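Local structure of beta-fructofuranosidase (Bifidobacterium adolescentis, 6NOB) at residues A[15-20]-A[91-96]; A[30-35]-A[41-46]; A[100-105]-A[124-129]. The protein probably hydrolyses terminal beta-fructofuranosyl residues, as in sucrose, as a member of glycoside hydrolase family 32. One frame throughout, in Å; residues are numbered along the deposited sequence.

Interaction 1 (A[15-20]-A[91-96]); sequences RQLDLF and RYVNMN
In L17 the second torsion (chi2 65°) leaves CD2 to prolong the extended line of the side chain and turns CD1 toward V93, whose first torsion (chi1 172°) sets CG1 anti to the backbone nitrogen and CG2 beside it. CG2 is the methyl that answers: L17 CD1 and V93 CG2 lie 3.9 Å apart, the two side chains crossing at about a right angle, so that they meet through one methyl each. Two residues further along both segments the pattern recurs with a longer reach. M95 is stretched out from CB to its terminal methyl, and this carries its thioether alongside the leucine branch, with M95 SD 4.3 Å from L19 CD1.

The backbones stand too far apart to pair, the CA atoms of L19 and M95 being 8.3 Å from each other, because strand 72-80 runs between strands 16-23 and 91-92. Side chains alone bridge the gap, and the contact is purely apolar. On the other side of 15-20, Q16 NE2 donates to D18 OD1 over 3.0 Å, meeting the syn side of the carboxylate close to its plane, while D18 OD2 is held by H54. In 91-96 an Asx turn shapes the chain beside M95: N94 OD1 accepts from N96 N at 3.1 Å, with the donor above the carbonyl plane, and the same amide gives its ND2 to D99 and P103.

The apolar ends continue into the facing sheet, where V67 touches L17, L19 and M95, and I7 touches V93 and M95. Apolar side chains of one sheet, and of the loop after strand 91-92, thus pack on the facing sheet as in a beta-sandwich core, here that of the small all-antiparallel sandwich at the N-terminus.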
loop_
_atom_site.group_PDB
_atom_site.type_symbol
_atom_site.label_atom_id
_atom_site.label_comp_id
_atom_site.label_asym_id
_atom_site.label_seq_id
_atom_site.Cartn_x
_atom_site.Cartn_y
_atom_site.Cartn_z
ATOM N N ARG A 15 17.395 15.549 19.143
ATOM C CA ARG A 15 17.396 15.423 20.594
ATOM C C ARG A 15 17.086 14.017 21.081
ATOM O O ARG A 15 17.106 13.781 22.294
ATOM C CB ARG A 15 16.378 16.390 21.215
ATOM C CG ARG A 15 16.565 17.850 20.843
ATOM C CD ARG A 15 15.440 18.687 21.431
ATOM N NE ARG A 15 15.628 20.116 21.207
ATOM C CZ ARG A 15 15.169 20.775 20.148
ATOM N NH1 ARG A 15 14.494 20.131 19.205
ATOM N NH2 ARG A 15 15.384 22.079 20.033
ATOM N N GLN A 16 16.803 13.079 20.181
ATOM C CA GLN A 16 16.286 11.780 20.581
ATOM C C GLN A 16 16.803 10.714 19.628
ATOM O O GLN A 16 16.867 10.934 18.416
ATOM C CB GLN A 16 14.756 11.801 20.598
ATOM C CG GLN A 16 14.097 10.520 21.053
ATOM C CD GLN A 16 12.590 10.664 21.124
ATOM O OE1 GLN A 16 12.073 11.528 21.832
ATOM N NE2 GLN A 16 11.877 9.828 20.378
ATOM N N LEU A 17 17.171 9.562 20.185
ATOM C CA LEU A 17 17.659 8.424 19.417
ATOM C C LEU A 17 16.703 7.259 19.617
ATOM O O LEU A 17 16.504 6.801 20.748
ATOM C CB LEU A 17 19.077 8.037 19.844
ATOM C CG LEU A 17 19.661 6.767 19.220
ATOM C CD1 LEU A 17 19.852 6.934 17.717
ATOM C CD2 LEU A 17 20.973 6.399 19.891
ATOM N N ASP A 18 16.114 6.782 18.525
ATOM C CA ASP A 18 15.141 5.699 18.561
ATOM C C ASP A 18 15.779 4.417 18.045
ATOM O O ASP A 18 16.368 4.405 16.960
ATOM C CB ASP A 18 13.906 6.052 17.731
ATOM C CG ASP A 18 13.039 7.101 18.395
ATOM O OD1 ASP A 18 13.400 8.296 18.345
ATOM O OD2 ASP A 18 11.993 6.727 18.966
ATOM N N LEU A 19 15.662 3.343 18.823
ATOM C CA LEU A 19 16.230 2.050 18.461
ATOM C C LEU A 19 15.179 0.966 18.646
ATOM O O LEU A 19 14.553 0.880 19.706
ATOM C CB LEU A 19 17.467 1.731 19.309
ATOM C CG LEU A 19 18.583 2.776 19.330
ATOM C CD1 LEU A 19 19.692 2.346 20.273
ATOM C CD2 LEU A 19 19.132 3.017 17.931
ATOM N N PHE A 20 14.993 0.144 17.616
ATOM C CA PHE A 20 14.088 -1.003 17.670
ATOM C C PHE A 20 14.951 -2.252 17.826
ATOM O O PHE A 20 15.558 -2.727 16.863
ATOM C CB PHE A 20 13.207 -1.056 16.427
ATOM C CG PHE A 20 12.249 0.099 16.321
ATOM C CD1 PHE A 20 12.675 1.332 15.852
ATOM C CD2 PHE A 20 10.926 -0.044 16.705
ATOM C CE1 PHE A 20 11.798 2.399 15.762
ATOM C CE2 PHE A 20 10.043 1.019 16.617
ATOM C CZ PHE A 20 10.482 2.242 16.147
ATOM N N ARG A 91 16.371 11.115 10.723
ATOM C CA ARG A 91 17.567 10.687 10.011
ATOM C C ARG A 91 17.901 9.272 10.450
ATOM O O ARG A 91 18.053 9.011 11.648
ATOM C CB ARG A 91 18.750 11.621 10.276
ATOM C CG ARG A 91 18.549 13.044 9.782
ATOM C CD ARG A 91 18.265 13.097 8.289
ATOM N NE ARG A 91 18.308 14.466 7.779
ATOM C CZ ARG A 91 17.274 15.301 7.790
ATOM N N TYR A 92 18.013 8.368 9.483
ATOM C CA TYR A 92 18.192 6.957 9.790
ATOM C C TYR A 92 19.515 6.713 10.509
ATOM O O TYR A 92 20.533 7.346 10.213
ATOM C CB TYR A 92 18.130 6.128 8.509
ATOM C CG TYR A 92 18.093 4.641 8.757
ATOM C CD1 TYR A 92 16.954 4.032 9.268
ATOM C CD2 TYR A 92 19.198 3.843 8.488
ATOM C CE1 TYR A 92 16.913 2.672 9.504
ATOM C CE2 TYR A 92 19.167 2.480 8.719
ATOM C CZ TYR A 92 18.022 1.901 9.226
ATOM O OH TYR A 92 17.985 0.547 9.457
ATOM N N VAL A 93 19.485 5.792 11.470
ATOM C CA VAL A 93 20.667 5.343 12.197
ATOM C C VAL A 93 20.796 3.839 11.996
ATOM O O VAL A 93 19.848 3.091 12.260
ATOM C CB VAL A 93 20.586 5.696 13.693
ATOM C CG1 VAL A 93 21.727 5.038 14.457
ATOM C CG2 VAL A 93 20.622 7.208 13.883
ATOM N N ASN A 94 21.962 3.403 11.523
ATOM C CA ASN A 94 22.210 1.999 11.203
ATOM C C ASN A 94 23.008 1.370 12.339
ATOM O O ASN A 94 24.219 1.573 12.453
ATOM C CB ASN A 94 22.948 1.872 9.873
ATOM C CG ASN A 94 23.453 0.462 9.614
ATOM O OD1 ASN A 94 22.865 -0.522 10.070
ATOM N ND2 ASN A 94 24.560 0.360 8.887
ATOM N N MET A 95 22.322 0.597 13.182
ATOM C CA MET A 95 22.975 -0.210 14.204
ATOM C C MET A 95 22.724 -1.695 13.978
ATOM O O MET A 95 22.853 -2.497 14.910
ATOM C CB MET A 95 22.513 0.209 15.600
ATOM C CG MET A 95 23.566 0.006 16.674
ATOM S SD MET A 95 23.111 0.718 18.263
ATOM C CE MET A 95 24.482 0.144 19.266
ATOM N N ASN A 96 22.358 -2.073 12.755
ATOM C CA ASN A 96 22.115 -3.468 12.420
ATOM C C ASN A 96 23.420 -4.118 11.985
ATOM O O ASN A 96 23.980 -3.722 10.953
ATOM C CB ASN A 96 21.076 -3.577 11.315
ATOM C CG ASN A 96 20.479 -4.967 11.204
ATOM O OD1 ASN A 96 21.111 -5.959 11.570
ATOM N ND2 ASN A 96 19.253 -5.046 10.693
#

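Interaction 2 (A[30-35]-A[41-46]); sequences VVTVAD and IAAHTM
I41 packs along V33 and across the A34-D35 peptide to D35, and can be traced outward from its root. Its CB sits 3.4 Å from V33 O and also touches V33 CB. The first torsion (chi1 -63°) places CG1 beside the backbone nitrogen, and from there CG1 runs past the A34-D35 peptide, 3.6 Å from D35 N. The extended second torsion then brings the terminal methyl, I41 CD1, to 3.5 Å from D35 N, where it also touches D35 CB. The carboxylate of D35 is engaged elsewhere, its OD1 accepting from V39 N in the turn.

Beneath this side chain the ladder is irregular. V33 O receives two donors from the same face of its plane, I41 N at 2.6 Å and A42 N at 3.2 Å, because I41 and A42 together face V33 in a classic beta bulge. Beyond it the antiparallel register is regular: V33 N returns a bond to A42 O, and V31 and H44 form a hydrogen-bonded pair in which H44 N bonds V31 O at 2.8 Å.

Side chains alternate in face along each strand, and paired residues share a face. T32 CG2 and A43 CB meet at 3.8 Å on one; on the other, A42 CB touches V33 CG2 and lies at the edge of the H44 ring, in its plane, and this face turns toward L19, F55 and I57 of the opposing sheet.

The chemistry is thus divided: main-chain amides and carbonyls supply the directional grip between strands, whereas V31, V33, A42 and H44 supply a surface that packs inward, as expected of an outer hairpin whose other face remains partly exposed.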
loop_
_atom_site.group_PDB
_atom_site.type_symbol
_atom_site.label_atom_id
_atom_site.label_comp_id
_atom_site.label_asym_id
_atom_site.label_seq_id
_atom_site.Cartn_x
_atom_site.Cartn_y
_atom_site.Cartn_z
ATOM N N VAL A 30 20.944 -4.423 27.300
ATOM C CA VAL A 30 21.197 -3.035 27.664
ATOM C C VAL A 30 21.609 -2.231 26.438
ATOM O O VAL A 30 22.270 -2.735 25.524
ATOM C CB VAL A 30 22.287 -2.931 28.760
ATOM C CG1 VAL A 30 22.367 -1.519 29.317
ATOM C CG2 VAL A 30 22.012 -3.918 29.879
ATOM N N VAL A 31 21.201 -0.964 26.428
ATOM C CA VAL A 31 21.708 0.043 25.507
ATOM C C VAL A 31 22.242 1.202 26.333
ATOM O O VAL A 31 21.584 1.658 27.274
ATOM C CB VAL A 31 20.628 0.538 24.524
ATOM C CG1 VAL A 31 21.260 1.408 23.449
ATOM C CG2 VAL A 31 19.888 -0.637 23.910
ATOM N N THR A 32 23.435 1.676 25.987
ATOM C CA THR A 32 24.033 2.806 26.676
ATOM C C THR A 32 24.531 3.827 25.664
ATOM O O THR A 32 24.784 3.510 24.499
ATOM C CB THR A 32 25.185 2.371 27.591
ATOM O OG1 THR A 32 26.078 1.515 26.867
ATOM C CG2 THR A 32 24.645 1.630 28.805
ATOM N N VAL A 33 24.645 5.069 26.128
ATOM C CA VAL A 33 25.175 6.176 25.343
ATOM C C VAL A 33 26.260 6.856 26.163
ATOM O O VAL A 33 26.102 7.053 27.373
ATOM C CB VAL A 33 24.076 7.188 24.949
ATOM C CG1 VAL A 33 24.585 8.138 23.874
ATOM C CG2 VAL A 33 22.822 6.466 24.473
ATOM N N ALA A 34 27.365 7.205 25.507
ATOM C CA ALA A 34 28.483 7.879 26.148
ATOM C C ALA A 34 28.931 9.051 25.286
ATOM O O ALA A 34 28.796 9.024 24.059
ATOM C CB ALA A 34 29.656 6.921 26.383
ATOM N N ASP A 35 29.468 10.085 25.932
ATOM C CA ASP A 35 29.872 11.288 25.216
ATOM C C ASP A 35 31.233 11.066 24.550
ATOM O O ASP A 35 31.767 9.953 24.525
ATOM C CB ASP A 35 29.848 12.501 26.151
ATOM C CG ASP A 35 30.994 12.516 27.162
ATOM O OD1 ASP A 35 31.799 11.563 27.219
ATOM O OD2 ASP A 35 31.088 13.511 27.912
ATOM N N ILE A 41 26.198 8.828 29.227
ATOM C CA ILE A 41 25.079 9.744 29.050
ATOM C C ILE A 41 23.758 9.097 29.445
ATOM O O ILE A 41 22.925 9.728 30.097
ATOM C CB ILE A 41 25.028 10.253 27.593
ATOM C CG1 ILE A 41 26.285 11.050 27.245
ATOM C CG2 ILE A 41 23.784 11.099 27.358
ATOM C CD1 ILE A 41 26.276 11.590 25.829
ATOM N N ALA A 42 23.552 7.838 29.060
ATOM C CA ALA A 42 22.295 7.152 29.315
ATOM C C ALA A 42 22.538 5.654 29.405
ATOM O O ALA A 42 23.476 5.125 28.806
ATOM C CB ALA A 42 21.262 7.448 28.223
ATOM N N ALA A 43 21.674 4.978 30.161
ATOM C CA ALA A 43 21.698 3.524 30.276
ATOM C C ALA A 43 20.262 3.031 30.340
ATOM O O ALA A 43 19.520 3.396 31.257
ATOM C CB ALA A 43 22.482 3.069 31.510
ATOM N N HIS A 44 19.871 2.214 29.367
ATOM C CA HIS A 44 18.522 1.678 29.280
ATOM C C HIS A 44 18.566 0.158 29.265
ATOM O O HIS A 44 19.483 -0.448 28.706
ATOM C CB HIS A 44 17.798 2.189 28.029
ATOM C CG HIS A 44 17.519 3.659 28.053
ATOM N ND1 HIS A 44 16.246 4.176 27.956
ATOM C CD2 HIS A 44 18.349 4.723 28.166
ATOM C CE1 HIS A 44 16.303 5.495 28.008
ATOM N NE2 HIS A 44 17.568 5.852 28.136
ATOM N N THR A 45 17.564 -0.457 29.883
ATOM C CA THR A 45 17.453 -1.906 29.938
ATOM C C THR A 45 16.134 -2.332 29.314
ATOM O O THR A 45 15.083 -1.759 29.622
ATOM C CB THR A 45 17.547 -2.415 31.378
ATOM O OG1 THR A 45 18.811 -2.038 31.936
ATOM C CG2 THR A 45 17.411 -3.930 31.417
ATOM N N MET A 46 16.195 -3.321 28.432
ATOM C CA MET A 46 14.978 -3.904 27.891
ATOM C C MET A 46 14.195 -4.562 29.024
ATOM O O MET A 46 14.787 -5.288 29.835
ATOM C CB MET A 46 15.308 -4.928 26.806
ATOM C CG MET A 46 14.092 -5.524 26.116
ATOM S SD MET A 46 14.525 -6.575 24.713
ATOM C CE MET A 46 15.236 -5.375 23.590
#

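Interaction 3 (A[100-105]-A[124-129]); sequences TDWPAQ and PFARWM
W102 drives the benzo end of its indole at the backbone of F125 and A126. The leading atom is W102 CH2, which stops 3.5 Å from F125 O. The same W102 CH2 lies 4.0 Å from A126 CB, a methyl that W102 CZ3 also touches. Both partners lie at the ring edge near its plane, so the contact is edge-on. An aromatic C-H edge turned to a carbonyl oxygen is probably mildly favourable electrostatically, while the methyl adds plain apolar packing.

The next shell fixes each participant. With CG anti to the carbonyl carbon (chi1 -73°), the indole projects from its loop toward 124-129, and its NE1 is bound by Q110 O of helix 108-112, which holds the ring's rotation. I111, N94 and C466 also touch it. F125 O accepts from R117 NH2, and the same guanidinium donates through NH1 to P124 O. The F125 ring itself leads away from the tryptophan, to Y92 and H173, whose planes it meets at roughly 45° and 40°.

A126 CB also rests 3.5 Å above the centre of the R127 guanidinium plane. That guanidinium is in turn held by a salt bridge from NH2 to D99 and a bond from NH1 to the backbone oxygen of R75, tying the start of strand 127-138 to the N-terminal sandwich.

Right after R127, strand 127-138 carries the Trp-Met-Asn-Asp-Pro-Asn-Gly sequence of family 32, whose aspartate is the nucleophile in characterised relatives. The arrangement is therefore a linker tryptophan packed against the lead-in to the first strand of the five-bladed beta-propeller, just ahead of the motif that holds the nucleophile in those relatives.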
loop_
_atom_site.group_PDB
_atom_site.type_symbol
_atom_site.label_atom_id
_atom_site.label_comp_id
_atom_site.label_asym_id
_atom_site.label_seq_id
_atom_site.Cartn_x
_atom_site.Cartn_y
_atom_site.Cartn_z
ATOM N N THR A 100 25.950 -4.238 6.663
ATOM C CA THR A 100 27.357 -3.853 6.653
ATOM C C THR A 100 27.710 -2.896 5.522
ATOM O O THR A 100 28.701 -2.167 5.636
ATOM C CB THR A 100 28.249 -5.094 6.562
ATOM O OG1 THR A 100 27.958 -5.805 5.353
ATOM C CG2 THR A 100 28.018 -6.008 7.757
ATOM N N ASP A 101 26.932 -2.878 4.439
ATOM C CA ASP A 101 27.192 -1.944 3.350
ATOM C C ASP A 101 26.858 -0.503 3.713
ATOM O O ASP A 101 27.146 0.397 2.919
ATOM C CB ASP A 101 26.405 -2.354 2.102
ATOM C CG ASP A 101 27.069 -3.482 1.337
ATOM O OD1 ASP A 101 28.074 -4.031 1.838
ATOM O OD2 ASP A 101 26.587 -3.815 0.233
ATOM N N TRP A 102 26.259 -0.261 4.883
ATOM C CA TRP A 102 25.940 1.085 5.323
ATOM C C TRP A 102 26.802 1.482 6.514
ATOM O O TRP A 102 27.073 0.649 7.386
ATOM C CB TRP A 102 24.467 1.210 5.728
ATOM C CG TRP A 102 23.497 1.204 4.593
ATOM C CD1 TRP A 102 23.762 1.457 3.277
ATOM C CD2 TRP A 102 22.094 0.932 4.675
ATOM N NE1 TRP A 102 22.609 1.356 2.536
ATOM C CE2 TRP A 102 21.571 1.037 3.371
ATOM C CE3 TRP A 102 21.229 0.612 5.726
ATOM C CZ2 TRP A 102 20.221 0.831 3.089
ATOM C CZ3 TRP A 102 19.892 0.409 5.446
ATOM C CH2 TRP A 102 19.399 0.519 4.137
ATOM N N PRO A 103 27.241 2.741 6.585
ATOM C CA PRO A 103 27.840 3.241 7.828
ATOM C C PRO A 103 26.783 3.474 8.895
ATOM O O PRO A 103 25.613 3.130 8.696
ATOM C CB PRO A 103 28.507 4.550 7.392
ATOM C CG PRO A 103 27.670 5.012 6.242
ATOM C CD PRO A 103 27.248 3.758 5.518
ATOM N N ALA A 104 27.173 4.069 10.024
ATOM C CA ALA A 104 26.221 4.289 11.107
ATOM C C ALA A 104 25.114 5.251 10.690
ATOM O O ALA A 104 23.952 5.081 11.082
ATOM C CB ALA A 104 26.947 4.809 12.348
ATOM N N GLN A 105 25.449 6.262 9.891
ATOM C CA GLN A 105 24.495 7.280 9.446
ATOM C C GLN A 105 24.599 7.419 7.937
ATOM O O GLN A 105 25.246 8.347 7.427
ATOM C CB GLN A 105 24.746 8.610 10.158
ATOM C CG GLN A 105 24.501 8.546 11.658
ATOM C CD GLN A 105 24.992 9.778 12.391
ATOM O OE1 GLN A 105 26.194 9.961 12.580
ATOM N NE2 GLN A 105 24.061 10.625 12.818
ATOM N N PRO A 124 10.393 2.385 2.492
ATOM C CA PRO A 124 11.044 2.708 3.764
ATOM C C PRO A 124 12.554 2.580 3.632
ATOM O O PRO A 124 13.079 2.089 2.630
ATOM C CB PRO A 124 10.468 1.676 4.735
ATOM C CG PRO A 124 10.112 0.517 3.863
ATOM C CD PRO A 124 9.650 1.115 2.562
ATOM N N PHE A 125 13.259 3.049 4.666
ATOM C CA PHE A 125 14.713 2.922 4.693
ATOM C C PHE A 125 15.137 1.480 4.452
ATOM O O PHE A 125 16.006 1.201 3.621
ATOM C CB PHE A 125 15.264 3.415 6.033
ATOM C CG PHE A 125 15.054 4.879 6.282
ATOM C CD1 PHE A 125 15.491 5.823 5.368
ATOM C CD2 PHE A 125 14.427 5.312 7.439
ATOM C CE1 PHE A 125 15.302 7.173 5.604
ATOM C CE2 PHE A 125 14.235 6.658 7.679
ATOM C CZ PHE A 125 14.675 7.589 6.762
ATOM N N ALA A 126 14.516 0.551 5.172
ATOM C CA ALA A 126 14.794 -0.874 5.061
ATOM C C ALA A 126 13.624 -1.620 5.693
ATOM O O ALA A 126 12.609 -1.016 6.057
ATOM C CB ALA A 126 16.131 -1.221 5.724
ATOM N N ARG A 127 13.775 -2.940 5.833
ATOM C CA ARG A 127 12.783 -3.807 6.465
ATOM C C ARG A 127 11.489 -3.866 5.653
ATOM O O ARG A 127 11.494 -3.581 4.452
ATOM C CB ARG A 127 12.511 -3.357 7.907
ATOM C CG ARG A 127 13.770 -3.033 8.720
ATOM C CD ARG A 127 14.615 -4.270 9.022
ATOM N NE ARG A 127 15.611 -4.543 7.986
ATOM C CZ ARG A 127 16.813 -3.977 7.934
ATOM N NH1 ARG A 127 17.175 -3.094 8.854
ATOM N NH2 ARG A 127 17.655 -4.288 6.957
ATOM N N TRP A 128 10.381 -4.235 6.296
ATOM C CA TRP A 128 9.149 -4.612 5.609
ATOM C C TRP A 128 8.095 -3.516 5.696
ATOM O O TRP A 128 7.934 -2.875 6.739
ATOM C CB TRP A 128 8.579 -5.909 6.193
ATOM C CG TRP A 128 7.154 -6.201 5.795
ATOM C CD1 TRP A 128 6.018 -5.677 6.350
ATOM C CD2 TRP A 128 6.715 -7.110 4.774
ATOM N NE1 TRP A 128 4.906 -6.189 5.727
ATOM C CE2 TRP A 128 5.305 -7.072 4.760
ATOM C CE3 TRP A 128 7.376 -7.946 3.869
ATOM C CZ2 TRP A 128 4.546 -7.839 3.876
ATOM C CZ3 TRP A 128 6.619 -8.707 2.992
ATOM C CH2 TRP A 128 5.220 -8.648 3.004
ATOM N N MET A 129 7.348 -3.342 4.603
ATOM C CA MET A 129 6.211 -2.432 4.550
ATOM C C MET A 129 5.125 -3.033 3.665
ATOM O O MET A 129 5.432 -3.612 2.618
ATOM C CB MET A 129 6.628 -1.060 4.001
ATOM C CG MET A 129 5.457 -0.158 3.625
ATOM S SD MET A 129 5.953 1.388 2.838
ATOM C CE MET A 129 6.329 0.830 1.181
#

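How the interactions relate
Interactions 1 and 2 both belong to the N-terminal beta-sandwich, one sheet holding strand 16-23 and the other the 30-45 hairpin; their centres are 13 Å apart and they meet where L19 CD1 packs on V31 CG1 at 3.7 Å. Along the chain the hairpin falls between the two halves of interaction 1, and interaction 3 follows both. The centre of interaction 3 is 11 Å from that of interaction 1, joined to it by N94 N, which probably bonds A104 O, and by Y92 against F125; interaction 2 lies 22 Å from it. The series thus runs from the sandwich's outer edge, through its core, to the junction with the propeller.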